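Long-range contact in reticulocyte binding protein (Streptococcus agalactiae COH1, PDB 3FAW), which probably hydrolyses the alpha-1,6 branch linkages of pullulan and related alpha-glucans as a pullulanase of the streptococcal cell surface: residues S152-S157 / I404-Y409. Numbering follows the deposited sequence. Where two conformers were deposited one is given.
Sequences SPSADS and IEPNYY
The carboxylate of E405 lies against the outside of the type I beta turn S152-A155 and accepts from the backbone amide of S154. S154 N donates a hydrogen bond to E405 OE1, 3.1 Å long and fairly straight at 156°, which meets the oxygen on its syn side, 23° out of the carboxylate plane. The side chain of this serine is modelled in two conformers; in the one described it lies against the carboxylate as well, with S154 OG 2.7 Å from E405 OE1 and S154 CB 3.4 Å from E405 OE2. On the proline side, P153 CD comes within 3.2 Å of E405 OE1. A bend at chi2 (63°) folds the glutamate chain, turning its carboxylate toward the amide of the turn. Beside it, S152 OG lies 2.8 Å from I404 O.

The other carboxylate oxygen, E405 OE2, forms a salt bridge with K125, whose ammonium group also donates to N407 O; this buried glutamate thus has a charged partner, which would probably favour its ionised form. The turn is itself closed by A155 N bonding to S152 O, an oxygen that also accepts from W185. The contact joins the CBM48-type module to the alpha-amylase-family catalytic region: the turn lies in the loop between strands 146-151 and 157-164, beside strand 202-209, the 404-409 loop follows helix 399-402, and helix 122-129 borders both, touching P153 through Y129 and Y408 through W122.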
ATOM      1  N   SER A 152      27.276   6.923   3.229  1.00 13.92           N
ATOM      2  CA  SER A 152      27.227   7.705   4.477  1.00 13.93           C
ATOM      3  C   SER A 152      28.300   8.807   4.487  1.00 14.27           C
ATOM      4  O   SER A 152      29.310   8.691   5.176  1.00 13.64           O
ATOM      5  CB  SER A 152      27.397   6.782   5.694  1.00 14.43           C
ATOM      6  OG  SER A 152      27.194   7.485   6.908  1.00 13.61           O
ATOM      7  N   PRO A 153      28.065   9.897   3.735  1.00 13.00           N
ATOM      8  CA  PRO A 153      29.135  10.848   3.441  1.00 13.65           C
ATOM      9  C   PRO A 153      29.661  11.663   4.633  1.00 12.86           C
ATOM     10  O   PRO A 153      30.786  12.149   4.556  1.00 12.50           O
ATOM     11  CB  PRO A 153      28.506  11.764   2.382  1.00 13.25           C
ATOM     12  CG  PRO A 153      27.051  11.681   2.623  1.00 13.88           C
ATOM     13  CD  PRO A 153      26.782  10.304   3.135  1.00 13.20           C
ATOM     14  N   SER A 154      28.882  11.801   5.711  1.00 11.81           N
ATOM     15  CA  SER A 154      29.289  12.612   6.865  0.50 13.61           C
ATOM     16  C   SER A 154      29.989  11.807   7.966  1.00 13.22           C
ATOM     17  O   SER A 154      30.394  12.372   8.985  1.00 11.96           O
ATOM     18  CB  SER A 154      28.082  13.349   7.458  0.50 13.74           C
ATOM     19  OG  SER A 154      27.169  12.446   8.063  0.50 18.70           O
ATOM     20  N   ALA A 155      30.137  10.496   7.765  1.00 12.92           N
ATOM     21  CA  ALA A 155      30.779   9.616   8.763  1.00 13.71           C
ATOM     22  C   ALA A 155      32.291   9.835   8.878  1.00 13.45           C
ATOM     23  O   ALA A 155      32.969  10.018   7.871  1.00 13.79           O
ATOM     24  CB  ALA A 155      30.501   8.146   8.430  1.00 14.25           C
ATOM     25  N   ASP A 156      32.810   9.811  10.109  1.00 14.03           N
ATOM     26  CA  ASP A 156      34.259   9.793  10.356  1.00 13.86           C
ATOM     27  C   ASP A 156      34.831   8.399  10.098  1.00 13.53           C
ATOM     28  O   ASP A 156      35.944   8.254   9.581  1.00 12.02           O
ATOM     29  CB  ASP A 156      34.581  10.178  11.805  1.00 14.26           C
ATOM     30  CG  ASP A 156      34.237  11.618  12.127  1.00 13.21           C
ATOM     31  OD1 ASP A 156      34.121  12.435  11.196  1.00 12.48           O
ATOM     32  OD2 ASP A 156      34.101  11.929  13.329  1.00 11.39           O
ATOM     33  N   SER A 157      34.069   7.379  10.481  1.00 13.96           N
ATOM     34  CA  SER A 157      34.469   5.993  10.271  1.00 12.78           C
ATOM     35  C   SER A 157      33.247   5.085  10.248  1.00 12.62           C
ATOM     36  O   SER A 157      32.227   5.388  10.869  1.00 13.50           O
ATOM     37  CB  SER A 157      35.423   5.548  11.380  1.00 13.58           C
ATOM     38  OG  SER A 157      34.767   5.548  12.639  1.00 15.65           O
ATOM     39  N   ILE A 404      22.021   6.743  10.012  1.00 14.66           N
ATOM     40  CA  ILE A 404      22.973   6.453   8.937  1.00 14.20           C
ATOM     41  C   ILE A 404      23.597   7.738   8.417  1.00 14.36           C
ATOM     42  O   ILE A 404      24.817   7.854   8.323  1.00 15.97           O
ATOM     43  CB  ILE A 404      22.304   5.703   7.764  1.00 13.93           C
ATOM     44  CG1 ILE A 404      21.705   4.374   8.248  1.00 14.48           C
ATOM     45  CG2 ILE A 404      23.315   5.458   6.641  1.00 15.01           C
ATOM     46  CD1 ILE A 404      20.929   3.617   7.185  1.00 10.46           C
ATOM     47  N   GLU A 405      22.740   8.693   8.071  1.00 15.53           N
ATOM     48  CA  GLU A 405      23.169  10.005   7.595  1.00 15.11           C
ATOM     49  C   GLU A 405      22.149  11.025   8.077  1.00 14.04           C
ATOM     50  O   GLU A 405      20.993  10.979   7.659  1.00 14.39           O
ATOM     51  CB  GLU A 405      23.258  10.020   6.064  1.00 14.91           C
ATOM     52  CG  GLU A 405      23.602  11.378   5.434  1.00 16.18           C
ATOM     53  CD  GLU A 405      24.975  11.915   5.827  1.00 13.17           C
ATOM     54  OE1 GLU A 405      25.882  11.120   6.149  1.00 12.08           O
ATOM     55  OE2 GLU A 405      25.152  13.147   5.794  1.00 14.12           O
ATOM     56  N   PRO A 406      22.564  11.942   8.967  1.00 13.19           N
ATOM     57  CA  PRO A 406      21.600  12.903   9.491  1.00 12.87           C
ATOM     58  C   PRO A 406      21.258  13.991   8.476  1.00 13.10           C
ATOM     59  O   PRO A 406      22.045  14.266   7.564  1.00 13.52           O
ATOM     60  CB  PRO A 406      22.318  13.495  10.708  1.00 13.06           C
ATOM     61  CG  PRO A 406      23.762  13.375  10.385  1.00 13.83           C
ATOM     62  CD  PRO A 406      23.913  12.146   9.525  1.00 12.49           C
ATOM     63  N   ASN A 407      20.081  14.590   8.636  1.00 12.55           N
ATOM     64  CA  ASN A 407      19.654  15.701   7.794  1.00 12.55           C
ATOM     65  C   ASN A 407      19.780  15.373   6.301  1.00 12.32           C
ATOM     66  O   ASN A 407      20.459  16.083   5.563  1.00 13.68           O
ATOM     67  CB  ASN A 407      20.469  16.962   8.122  1.00 12.94           C
ATOM     68  CG  ASN A 407      20.635  17.182   9.614  1.00 13.43           C
ATOM     69  OD1 ASN A 407      19.698  17.578  10.305  1.00 17.66           O
ATOM     70  ND2 ASN A 407      21.835  16.934  10.114  1.00 12.12           N
ATOM     71  N   TYR A 408      19.144  14.291   5.859  1.00 13.11           N
ATOM     72  CA  TYR A 408      19.126  13.979   4.426  1.00 14.30           C
ATOM     73  C   TYR A 408      17.951  13.110   3.952  1.00 13.87           C
ATOM     74  O   TYR A 408      17.179  13.525   3.086  1.00 13.28           O
ATOM     75  CB  TYR A 408      20.437  13.316   3.967  1.00 14.27           C
ATOM     76  CG  TYR A 408      20.338  12.956   2.507  1.00 13.82           C
ATOM     77  CD1 TYR A 408      20.633  13.894   1.524  1.00 11.97           C
ATOM     78  CD2 TYR A 408      19.868  11.705   2.109  1.00  9.98           C
ATOM     79  CE1 TYR A 408      20.498  13.592   0.190  1.00 14.50           C
ATOM     80  CE2 TYR A 408      19.723  11.393   0.781  1.00 10.05           C
ATOM     81  CZ  TYR A 408      20.038  12.338  -0.182  1.00 12.97           C
ATOM     82  OH  TYR A 408      19.897  12.036  -1.515  1.00 11.50           O
ATOM     83  N   TYR A 409      17.856  11.897   4.487  1.00 13.69           N
ATOM     84  CA  TYR A 409      16.951  10.868   3.949  1.00 13.34           C
ATOM     85  C   TYR A 409      15.475  11.239   4.045  1.00 12.50           C
ATOM     86  O   TYR A 409      14.680  10.903   3.164  1.00 12.27           O
ATOM     87  CB  TYR A 409      17.165   9.527   4.663  1.00 13.32           C
ATOM     88  CG  TYR A 409      18.276   8.669   4.092  1.00 13.20           C
ATOM     89  CD1 TYR A 409      18.163   8.105   2.823  1.00 12.47           C
ATOM     90  CD2 TYR A 409      19.421   8.388   4.836  1.00 12.73           C
ATOM     91  CE1 TYR A 409      19.166   7.304   2.300  1.00 10.06           C
ATOM     92  CE2 TYR A 409      20.431   7.586   4.321  1.00 13.56           C
ATOM     93  CZ  TYR A 409      20.295   7.046   3.055  1.00 13.29           C
ATOM     94  OH  TYR A 409      21.286   6.243   2.542  1.00 14.19           O
TER